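Local coordinates for protein flavin-containing monooxygenase (Allium sativum, PDB 6WPU) that probably uses its bound FAD to oxygenate the sulfur of S-allyl-L-cysteine, at residues A[235-246]-A[259-268]; A[396-404]-A[414-422]. All blocks are in the same frame, centred on the assembly; numbering follows the deposited sequence.

From the N terminus, the chain reaches interaction 1 first. Strand 240-244, which follows helix 225-234, pairs with the beginning of strand 262-271, and the contact closes a loop of 12 residues that includes the short strand 254-255. This joins two neighbours in the mixed sheet. Interaction 2 comes later: nine residues separate its segments, five of them the end of helix 398-409, before the chain turns back into helix 416-431, with the side chain of Gln398 about 9 Å from the FAD. The contacts follow one another in series, neither nesting nor crossing. The centres of interaction 1 and interaction 2 are 34 Å apart, and they lie in separate parts of the fold without touching.

Interaction 1. Residues A[235-246]-A[259-268]; sequences ARFAKEVHIANR and YDNMWLHSMI
His242 and His265 meet rim to rim, with ND1 of His242 hydrogen-bonded to NE2 of His265 at 2.8 Å. With His242 CG anti to its carbonyl carbon (chi1 -64°), the ring's other nitrogen, NE2, reaches back to Glu240 OE2 of the same strand and donates to it at 2.7 Å. That bond lies in the ring plane and uses the anti lone pair of the carboxylate oxygen. Both ring nitrogens of His242 are therefore engaged, while His265 ND1 continues the chain to Asp281. Trp263 lies beside His242, its six-membered ring nearly parallel but slid away, with planes at 18° and little overlap. Trp263 CZ3 also meets Glu240 CG at 3.6 Å.

Met262, Leu264, Val241 and Ile243 point to the other side of the sheet. There Ile243 CD1 lies 3.6 Å from Leu264 CD2, and the bent end of Met262 brings CE to 3.6 Å from Ala235 CB. Ser231 of helix 225-234 touches Val241, Ile243 and Met262 on this side.

Asn261 closes the N-terminal end: its ND2 donates to Ala235 O at 3.0 Å, in the carbonyl plane, and to Ala238 O at 2.9 Å, from above that carbonyl's plane. The two bonds hold the amide against the turn that leads into strand 240-244.

Between the two faces the backbones pair: Val241 N, Ile243 N and Asn245 N donate to Asn261 O, Trp263 O and His265 O, while Trp263 N and His265 N donate to Val241 O and Ile243 O. The strand axes run 4.7 Å apart at 19°. This alternation between neighbours of the opposite strand is the hydrogen-bonding pattern of a parallel beta pair, here within the mixed sheet of a flavin-containing monooxygenase.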
loop_
_atom_site.group_PDB
_atom_site.type_symbol
_atom_site.label_atom_id
_atom_site.label_comp_id
_atom_site.label_asym_id
_atom_site.label_seq_id
_atom_site.Cartn_x
_atom_site.Cartn_y
_atom_site.Cartn_z
ATOM N N ALA A 235 -1.650 -6.371 -22.929
ATOM C CA ALA A 235 -1.140 -6.980 -24.152
ATOM C C ALA A 235 -1.943 -8.202 -24.584
ATOM O O ALA A 235 -1.787 -8.640 -25.732
ATOM C CB ALA A 235 0.334 -7.358 -23.979
ATOM N N ARG A 236 -2.821 -8.730 -23.715
ATOM C CA ARG A 236 -3.686 -9.845 -24.104
ATOM C C ARG A 236 -4.638 -9.461 -25.234
ATOM O O ARG A 236 -5.063 -10.325 -26.004
ATOM C CB ARG A 236 -4.502 -10.336 -22.903
ATOM C CG ARG A 236 -3.708 -10.905 -21.710
ATOM C CD ARG A 236 -4.697 -11.516 -20.690
ATOM N NE ARG A 236 -5.573 -12.438 -21.416
ATOM C CZ ARG A 236 -6.879 -12.584 -21.202
ATOM N NH1 ARG A 236 -7.483 -11.869 -20.253
ATOM N NH2 ARG A 236 -7.582 -13.444 -21.948
ATOM N N PHE A 237 -5.012 -8.184 -25.329
ATOM C CA PHE A 237 -5.923 -7.715 -26.365
ATOM C C PHE A 237 -5.382 -6.565 -27.200
ATOM O O PHE A 237 -5.850 -6.376 -28.331
ATOM C CB PHE A 237 -7.263 -7.284 -25.743
ATOM C CG PHE A 237 -8.060 -8.429 -25.201
ATOM C CD1 PHE A 237 -7.882 -8.855 -23.895
ATOM C CD2 PHE A 237 -8.968 -9.100 -26.007
ATOM C CE1 PHE A 237 -8.605 -9.933 -23.397
ATOM C CE2 PHE A 237 -9.691 -10.174 -25.513
ATOM C CZ PHE A 237 -9.506 -10.587 -24.197
ATOM N N ALA A 238 -4.417 -5.804 -26.689
ATOM C CA ALA A 238 -3.938 -4.615 -27.374
ATOM C C ALA A 238 -3.168 -4.981 -28.641
ATOM O O ALA A 238 -2.548 -6.046 -28.740
ATOM C CB ALA A 238 -3.040 -3.795 -26.444
ATOM N N LYS A 239 -3.211 -4.075 -29.617
ATOM C CA LYS A 239 -2.357 -4.230 -30.787
ATOM C C LYS A 239 -0.890 -4.067 -30.403
ATOM O O LYS A 239 -0.050 -4.896 -30.762
ATOM C CB LYS A 239 -2.744 -3.220 -31.860
ATOM C CG LYS A 239 -2.026 -3.472 -33.195
ATOM C CD LYS A 239 -1.517 -2.179 -33.823
ATOM C CE LYS A 239 -2.178 -1.883 -35.153
ATOM N NZ LYS A 239 -3.457 -1.164 -34.952
ATOM N N GLU A 240 -0.566 -3.003 -29.664
ATOM C CA GLU A 240 0.794 -2.777 -29.181
ATOM C C GLU A 240 0.772 -2.184 -27.781
ATOM O O GLU A 240 -0.058 -1.320 -27.478
ATOM C CB GLU A 240 1.575 -1.836 -30.089
ATOM C CG GLU A 240 1.911 -2.416 -31.446
ATOM C CD GLU A 240 2.620 -1.407 -32.326
ATOM O OE1 GLU A 240 2.506 -1.515 -33.568
ATOM O OE2 GLU A 240 3.279 -0.495 -31.766
ATOM N N VAL A 241 1.694 -2.640 -26.937
ATOM C CA VAL A 241 1.910 -2.072 -25.609
ATOM C C VAL A 241 3.350 -1.576 -25.545
ATOM O O VAL A 241 4.280 -2.312 -25.887
ATOM C CB VAL A 241 1.616 -3.096 -24.496
ATOM C CG1 VAL A 241 1.766 -2.454 -23.113
ATOM C CG2 VAL A 241 0.206 -3.671 -24.669
ATOM N N HIS A 242 3.527 -0.322 -25.140
ATOM C CA HIS A 242 4.842 0.292 -25.001
ATOM C C HIS A 242 4.988 0.776 -23.564
ATOM O O HIS A 242 4.172 1.580 -23.095
ATOM C CB HIS A 242 5.005 1.455 -25.981
ATOM C CG HIS A 242 4.971 1.045 -27.422
ATOM N ND1 HIS A 242 6.113 0.813 -28.154
ATOM C CD2 HIS A 242 3.932 0.823 -28.264
ATOM C CE1 HIS A 242 5.781 0.472 -29.388
ATOM N NE2 HIS A 242 4.462 0.460 -29.475
ATOM N N ILE A 243 5.999 0.271 -22.857
ATOM C CA ILE A 243 6.276 0.691 -21.486
ATOM C C ILE A 243 7.334 1.781 -21.530
ATOM O O ILE A 243 8.386 1.608 -22.155
ATOM C CB ILE A 243 6.737 -0.485 -20.610
ATOM C CG1 ILE A 243 5.797 -1.680 -20.768
ATOM C CG2 ILE A 243 6.794 -0.065 -19.147
ATOM C CD1 ILE A 243 6.162 -2.868 -19.890
ATOM N N ALA A 244 7.048 2.916 -20.890
ATOM C CA ALA A 244 8.035 3.975 -20.685
ATOM C C ALA A 244 8.519 3.820 -19.254
ATOM O O ALA A 244 7.811 4.184 -18.318
ATOM C CB ALA A 244 7.439 5.358 -20.918
ATOM N N ASN A 245 9.718 3.265 -19.081
ATOM C CA ASN A 245 10.225 2.862 -17.766
ATOM C C ASN A 245 11.513 3.644 -17.552
ATOM O O ASN A 245 12.568 3.285 -18.089
ATOM C CB ASN A 245 10.444 1.345 -17.701
ATOM C CG ASN A 245 11.131 0.885 -16.410
ATOM O OD1 ASN A 245 11.576 1.688 -15.595
ATOM N ND2 ASN A 245 11.227 -0.424 -16.238
ATOM N N ARG A 246 11.429 4.707 -16.754
ATOM C CA ARG A 246 12.546 5.638 -16.681
ATOM C C ARG A 246 13.751 5.073 -15.944
ATOM O O ARG A 246 14.795 5.728 -15.929
ATOM C CB ARG A 246 12.110 6.951 -16.033
ATOM C CG ARG A 246 11.802 6.863 -14.571
ATOM C CD ARG A 246 11.853 8.254 -13.982
ATOM N NE ARG A 246 11.197 8.334 -12.684
ATOM C CZ ARG A 246 10.846 9.480 -12.111
ATOM N NH1 ARG A 246 10.246 9.481 -10.923
ATOM N NH2 ARG A 246 11.091 10.626 -12.738
ATOM N N TYR A 259 6.426 -12.061 -25.506
ATOM C CA TYR A 259 5.353 -11.267 -26.093
ATOM C C TYR A 259 5.822 -10.696 -27.418
ATOM O O TYR A 259 6.921 -10.141 -27.504
ATOM C CB TYR A 259 4.920 -10.125 -25.164
ATOM C CG TYR A 259 4.226 -10.581 -23.908
ATOM C CD1 TYR A 259 2.844 -10.543 -23.805
ATOM C CD2 TYR A 259 4.953 -11.049 -22.820
ATOM C CE1 TYR A 259 2.200 -10.958 -22.654
ATOM C CE2 TYR A 259 4.322 -11.473 -21.668
ATOM C CZ TYR A 259 2.942 -11.425 -21.589
ATOM O OH TYR A 259 2.303 -11.841 -20.439
ATOM N N ASP A 260 4.985 -10.828 -28.444
ATOM C CA ASP A 260 5.291 -10.267 -29.749
ATOM C C ASP A 260 4.817 -8.827 -29.904
ATOM O O ASP A 260 5.213 -8.166 -30.872
ATOM C CB ASP A 260 4.671 -11.129 -30.859
ATOM N N ASN A 261 4.003 -8.319 -28.970
ATOM C CA ASN A 261 3.331 -7.033 -29.130
ATOM C C ASN A 261 3.591 -6.089 -27.952
ATOM O O ASN A 261 2.776 -5.197 -27.678
ATOM C CB ASN A 261 1.824 -7.243 -29.312
ATOM C CG ASN A 261 1.152 -7.737 -28.031
ATOM O OD1 ASN A 261 1.770 -8.447 -27.229
ATOM N ND2 ASN A 261 -0.120 -7.355 -27.831
ATOM N N MET A 262 4.709 -6.260 -27.243
ATOM C CA MET A 262 5.049 -5.415 -26.101
ATOM C C MET A 262 6.495 -4.962 -26.220
ATOM O O MET A 262 7.389 -5.786 -26.443
ATOM C CB MET A 262 4.843 -6.139 -24.767
ATOM C CG MET A 262 5.149 -5.265 -23.542
ATOM S SD MET A 262 4.734 -6.032 -21.943
ATOM C CE MET A 262 3.562 -7.254 -22.480
ATOM N N TRP A 263 6.721 -3.655 -26.087
ATOM C CA TRP A 263 8.061 -3.093 -26.181
ATOM C C TRP A 263 8.369 -2.251 -24.952
ATOM O O TRP A 263 7.475 -1.626 -24.368
ATOM C CB TRP A 263 8.223 -2.247 -27.435
ATOM C CG TRP A 263 8.249 -3.073 -28.691
ATOM C CD1 TRP A 263 9.360 -3.547 -29.351
ATOM C CD2 TRP A 263 7.115 -3.532 -29.433
ATOM N NE1 TRP A 263 8.975 -4.270 -30.452
ATOM C CE2 TRP A 263 7.607 -4.277 -30.528
ATOM C CE3 TRP A 263 5.732 -3.390 -29.277
ATOM C CZ2 TRP A 263 6.763 -4.872 -31.464
ATOM C CZ3 TRP A 263 4.894 -3.982 -30.207
ATOM C CH2 TRP A 263 5.413 -4.713 -31.291
ATOM N N LEU A 264 9.650 -2.231 -24.584
ATOM C CA LEU A 264 10.163 -1.484 -23.442
ATOM C C LEU A 264 10.946 -0.271 -23.924
ATOM O O LEU A 264 11.794 -0.383 -24.816
ATOM C CB LEU A 264 11.059 -2.369 -22.573
ATOM C CG LEU A 264 10.420 -3.678 -22.121
ATOM C CD1 LEU A 264 11.486 -4.701 -21.790
ATOM C CD2 LEU A 264 9.571 -3.415 -20.928
ATOM N N HIS A 265 10.665 0.881 -23.330
ATOM C CA HIS A 265 11.369 2.115 -23.626
ATOM C C HIS A 265 11.794 2.769 -22.319
ATOM O O HIS A 265 11.375 2.374 -21.226
ATOM C CB HIS A 265 10.499 3.088 -24.423
ATOM C CG HIS A 265 9.915 2.492 -25.663
ATOM N ND1 HIS A 265 10.619 2.395 -26.844
ATOM C CD2 HIS A 265 8.694 1.959 -25.905
ATOM C CE1 HIS A 265 9.858 1.825 -27.760
ATOM N NE2 HIS A 265 8.686 1.550 -27.216
ATOM N N SER A 266 12.609 3.804 -22.456
ATOM C CA SER A 266 13.069 4.531 -21.289
ATOM C C SER A 266 12.078 5.615 -20.889
ATOM O O SER A 266 11.629 5.661 -19.738
ATOM C CB SER A 266 14.451 5.122 -21.565
ATOM O OG SER A 266 15.050 5.525 -20.349
ATOM N N MET A 267 11.707 6.486 -21.816
ATOM C CA MET A 267 10.859 7.608 -21.443
ATOM C C MET A 267 10.254 8.229 -22.688
ATOM O O MET A 267 10.812 8.129 -23.787
ATOM C CB MET A 267 11.645 8.674 -20.680
ATOM C CG MET A 267 12.771 9.264 -21.509
ATOM S SD MET A 267 13.822 10.413 -20.599
ATOM C CE MET A 267 12.765 11.854 -20.493
ATOM N N ILE A 268 9.105 8.872 -22.494
ATOM C CA ILE A 268 8.518 9.687 -23.544
ATOM C C ILE A 268 9.376 10.928 -23.740
ATOM O O ILE A 268 9.670 11.658 -22.787
ATOM C CB ILE A 268 7.072 10.070 -23.200
ATOM C CG1 ILE A 268 6.196 8.819 -23.062
ATOM C CG2 ILE A 268 6.518 11.007 -24.280
ATOM C CD1 ILE A 268 4.768 9.104 -22.602
#

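Interaction 2. Residues A[396-404]-A[414-422]; sequences HNQFDYDDW and IEEWRRLMY
Helix segments 398-404 and 416-422 run nearly antiparallel, with their N-to-C directions at 156° and axes 11.6 Å apart, in an antiparallel helical hairpin whose wide spacing is bridged by long side chains. Phe399 fills the middle of the gap. Its CD1 meets Ile414 CG2, while CE2 comes within 3.6 Å of Tyr422 CB and the ring edge addresses the Tyr422 face in an offset T-shaped pair, planes at 84°. Gln398 NE2 sits over one face of the Tyr422 ring, 3.2 Å from CZ, and the amide's OE1 is held by Val342 N.

Arg419 spans the other side, extended from CG to NE, which carries its guanidinium past the Phe399 ring until Phe399 CB lies over the centre of one face. Its edge is used by acids: NH2 donates to Asp400 OD1 at 2.9 Å and, in the guanidinium plane, to Asp403 OD2 at 2.8 Å, although the donor stands above the plane of the Asp403 carboxylate. A weak NH1 bond also reaches Asp400 OD1. The single cation is likely to offset the two carboxylates only in part. A leucine in place of Arg419 would probably leave the carboxylates of Asp400 and Asp403 without the cation they share and remove the salt-bridge link between the helices.

Asp403 also grips the start of the second segment, its OD1 taking Ile414 N on the syn lone pair. One water completes the network: it donates to Asp403 OD2 at 2.7 Å and accepts from Arg419 NE at 3.0 Å.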
loop_
_atom_site.group_PDB
_atom_site.type_symbol
_atom_site.label_atom_id
_atom_site.label_comp_id
_atom_site.label_asym_id
_atom_site.label_seq_id
_atom_site.Cartn_x
_atom_site.Cartn_y
_atom_site.Cartn_z
ATOM N N HIS A 396 14.935 -1.713 1.348
ATOM C CA HIS A 396 16.236 -2.336 1.576
ATOM C C HIS A 396 16.337 -2.935 2.975
ATOM O O HIS A 396 16.870 -4.036 3.144
ATOM C CB HIS A 396 17.358 -1.322 1.343
ATOM N N ASN A 397 15.825 -2.245 3.991
ATOM C CA ASN A 397 16.023 -2.669 5.372
ATOM C C ASN A 397 14.707 -2.918 6.096
ATOM O O ASN A 397 14.632 -2.746 7.315
ATOM C CB ASN A 397 16.852 -1.640 6.140
ATOM N N GLN A 398 13.669 -3.359 5.370
ATOM C CA GLN A 398 12.330 -3.420 5.956
ATOM C C GLN A 398 12.251 -4.433 7.095
ATOM O O GLN A 398 11.517 -4.218 8.064
ATOM C CB GLN A 398 11.295 -3.762 4.895
ATOM C CG GLN A 398 11.334 -5.210 4.483
ATOM C CD GLN A 398 10.212 -5.554 3.568
ATOM O OE1 GLN A 398 9.089 -5.813 4.013
ATOM N NE2 GLN A 398 10.490 -5.533 2.263
ATOM N N PHE A 399 12.978 -5.547 6.996
ATOM C CA PHE A 399 12.901 -6.546 8.051
ATOM C C PHE A 399 13.755 -6.172 9.248
ATOM O O PHE A 399 13.474 -6.635 10.356
ATOM C CB PHE A 399 13.295 -7.924 7.516
ATOM C CG PHE A 399 12.403 -8.409 6.415
ATOM C CD1 PHE A 399 11.042 -8.584 6.642
ATOM C CD2 PHE A 399 12.912 -8.670 5.145
ATOM C CE1 PHE A 399 10.209 -9.024 5.639
ATOM C CE2 PHE A 399 12.081 -9.104 4.131
ATOM C CZ PHE A 399 10.727 -9.282 4.377
ATOM N N ASP A 400 14.787 -5.346 9.043
ATOM C CA ASP A 400 15.486 -4.744 10.173
ATOM C C ASP A 400 14.574 -3.780 10.917
ATOM O O ASP A 400 14.616 -3.701 12.152
ATOM C CB ASP A 400 16.738 -4.016 9.692
ATOM C CG ASP A 400 17.738 -4.949 9.025
ATOM O OD1 ASP A 400 17.752 -6.152 9.370
ATOM O OD2 ASP A 400 18.503 -4.472 8.159
ATOM N N TYR A 401 13.756 -3.027 10.170
ATOM C CA TYR A 401 12.744 -2.178 10.783
ATOM C C TYR A 401 11.737 -3.015 11.564
ATOM O O TYR A 401 11.441 -2.721 12.732
ATOM C CB TYR A 401 12.049 -1.345 9.704
ATOM C CG TYR A 401 10.868 -0.548 10.201
ATOM C CD1 TYR A 401 9.571 -0.997 9.996
ATOM C CD2 TYR A 401 11.046 0.653 10.876
ATOM C CE1 TYR A 401 8.480 -0.270 10.436
ATOM C CE2 TYR A 401 9.953 1.389 11.339
ATOM C CZ TYR A 401 8.673 0.918 11.118
ATOM O OH TYR A 401 7.579 1.646 11.570
ATOM N N ASP A 402 11.187 -4.055 10.924
ATOM C CA ASP A 402 10.306 -4.989 11.623
ATOM C C ASP A 402 10.964 -5.522 12.891
ATOM O O ASP A 402 10.343 -5.555 13.958
ATOM C CB ASP A 402 9.932 -6.160 10.714
ATOM C CG ASP A 402 8.951 -5.782 9.619
ATOM O OD1 ASP A 402 8.371 -4.673 9.648
ATOM O OD2 ASP A 402 8.760 -6.624 8.721
ATOM N N ASP A 403 12.225 -5.962 12.788
ATOM C CA ASP A 403 12.893 -6.532 13.954
ATOM C C ASP A 403 13.067 -5.495 15.055
ATOM O O ASP A 403 12.960 -5.825 16.242
ATOM C CB ASP A 403 14.246 -7.127 13.566
ATOM C CG ASP A 403 14.118 -8.470 12.869
ATOM O OD1 ASP A 403 13.020 -9.052 12.902
ATOM O OD2 ASP A 403 15.117 -8.942 12.281
ATOM N N TRP A 404 13.350 -4.238 14.689
ATOM C CA TRP A 404 13.401 -3.186 15.700
ATOM C C TRP A 404 12.067 -3.077 16.437
ATOM O O TRP A 404 12.031 -2.968 17.670
ATOM C CB TRP A 404 13.778 -1.844 15.068
ATOM C CG TRP A 404 13.961 -0.767 16.098
ATOM C CD1 TRP A 404 15.117 -0.442 16.739
ATOM C CD2 TRP A 404 12.947 0.097 16.635
ATOM N NE1 TRP A 404 14.893 0.577 17.638
ATOM C CE2 TRP A 404 13.569 0.925 17.594
ATOM C CE3 TRP A 404 11.578 0.251 16.396
ATOM C CZ2 TRP A 404 12.875 1.895 18.309
ATOM C CZ3 TRP A 404 10.880 1.218 17.112
ATOM C CH2 TRP A 404 11.535 2.032 18.054
ATOM N N ILE A 414 11.712 -11.553 12.619
ATOM C CA ILE A 414 11.260 -12.127 11.358
ATOM C C ILE A 414 12.051 -13.399 11.066
ATOM O O ILE A 414 13.273 -13.462 11.281
ATOM C CB ILE A 414 11.397 -11.098 10.223
ATOM C CG1 ILE A 414 10.441 -9.921 10.447
ATOM C CG2 ILE A 414 11.132 -11.731 8.853
ATOM C CD1 ILE A 414 8.970 -10.317 10.547
ATOM N N GLU A 415 11.342 -14.432 10.603
ATOM C CA GLU A 415 11.967 -15.717 10.317
ATOM C C GLU A 415 12.987 -15.569 9.189
ATOM O O GLU A 415 12.838 -14.735 8.288
ATOM C CB GLU A 415 10.910 -16.759 9.931
ATOM C CG GLU A 415 9.678 -16.851 10.827
ATOM C CD GLU A 415 8.539 -15.957 10.341
ATOM O OE1 GLU A 415 8.824 -14.843 9.848
ATOM O OE2 GLU A 415 7.361 -16.375 10.431
ATOM N N GLU A 416 14.034 -16.398 9.241
ATOM C CA GLU A 416 15.070 -16.337 8.212
ATOM C C GLU A 416 14.529 -16.748 6.851
ATOM O O GLU A 416 14.875 -16.137 5.831
ATOM C CB GLU A 416 16.263 -17.217 8.590
ATOM C CG GLU A 416 17.280 -16.519 9.460
ATOM C CD GLU A 416 16.956 -16.644 10.931
ATOM O OE1 GLU A 416 16.023 -17.409 11.259
ATOM O OE2 GLU A 416 17.636 -15.982 11.750
ATOM N N TRP A 417 13.685 -17.786 6.811
ATOM C CA TRP A 417 13.093 -18.191 5.542
ATOM C C TRP A 417 12.299 -17.050 4.907
ATOM O O TRP A 417 12.219 -16.958 3.677
ATOM C CB TRP A 417 12.211 -19.435 5.736
ATOM C CG TRP A 417 10.987 -19.223 6.586
ATOM C CD1 TRP A 417 10.819 -19.613 7.880
ATOM C CD2 TRP A 417 9.753 -18.570 6.199
ATOM N NE1 TRP A 417 9.568 -19.246 8.329
ATOM C CE2 TRP A 417 8.896 -18.604 7.320
ATOM C CE3 TRP A 417 9.294 -17.968 5.014
ATOM C CZ2 TRP A 417 7.610 -18.048 7.298
ATOM C CZ3 TRP A 417 8.020 -17.407 4.994
ATOM C CH2 TRP A 417 7.191 -17.457 6.129
ATOM N N ARG A 418 11.728 -16.160 5.723
ATOM C CA ARG A 418 10.921 -15.075 5.178
ATOM C C ARG A 418 11.806 -13.992 4.581
ATOM O O ARG A 418 11.476 -13.430 3.530
ATOM C CB ARG A 418 9.993 -14.496 6.254
ATOM C CG ARG A 418 8.733 -13.817 5.685
ATOM C CD ARG A 418 7.932 -13.053 6.752
ATOM N NE ARG A 418 7.251 -13.886 7.745
ATOM C CZ ARG A 418 5.930 -14.060 7.810
ATOM N NH1 ARG A 418 5.140 -13.464 6.918
ATOM N NH2 ARG A 418 5.393 -14.819 8.773
ATOM N N ARG A 419 12.940 -13.701 5.228
ATOM C CA ARG A 419 13.916 -12.800 4.619
ATOM C C ARG A 419 14.407 -13.359 3.292
ATOM O O ARG A 419 14.484 -12.640 2.288
ATOM C CB ARG A 419 15.090 -12.561 5.567
ATOM C CG ARG A 419 14.831 -11.553 6.694
ATOM C CD ARG A 419 16.048 -11.483 7.592
ATOM N NE ARG A 419 15.919 -10.554 8.716
ATOM C CZ ARG A 419 16.339 -9.294 8.679
ATOM N NH1 ARG A 419 16.889 -8.809 7.568
ATOM N NH2 ARG A 419 16.193 -8.515 9.737
ATOM N N LEU A 420 14.727 -14.657 3.269
ATOM C CA LEU A 420 15.285 -15.265 2.067
ATOM C C LEU A 420 14.248 -15.347 0.947
ATOM O O LEU A 420 14.576 -15.114 -0.224
ATOM C CB LEU A 420 15.849 -16.649 2.396
ATOM C CG LEU A 420 17.058 -16.674 3.334
ATOM C CD1 LEU A 420 17.435 -18.104 3.695
ATOM C CD2 LEU A 420 18.243 -15.925 2.719
ATOM N N MET A 421 13.001 -15.694 1.276
ATOM C CA MET A 421 11.971 -15.744 0.243
ATOM C C MET A 421 11.784 -14.378 -0.397
ATOM O O MET A 421 11.624 -14.272 -1.624
ATOM C CB MET A 421 10.648 -16.229 0.826
ATOM C CG MET A 421 10.386 -17.715 0.757
ATOM S SD MET A 421 8.676 -18.029 1.267
ATOM C CE MET A 421 8.765 -19.766 1.662
ATOM N N TYR A 422 11.817 -13.319 0.420
ATOM C CA TYR A 422 11.679 -11.968 -0.111
ATOM C C TYR A 422 12.808 -11.629 -1.076
ATOM O O TYR A 422 12.563 -11.044 -2.139
ATOM C CB TYR A 422 11.638 -10.948 1.023
ATOM C CG TYR A 422 11.467 -9.545 0.505
ATOM C CD1 TYR A 422 10.223 -9.084 0.107
ATOM C CD2 TYR A 422 12.554 -8.687 0.385
ATOM C CE1 TYR A 422 10.061 -7.797 -0.384
ATOM C CE2 TYR A 422 12.403 -7.402 -0.109
ATOM C CZ TYR A 422 11.158 -6.964 -0.492
ATOM O OH TYR A 422 11.006 -5.685 -0.971
HETATM O O HOH W 1 14.876 -11.493 11.420
#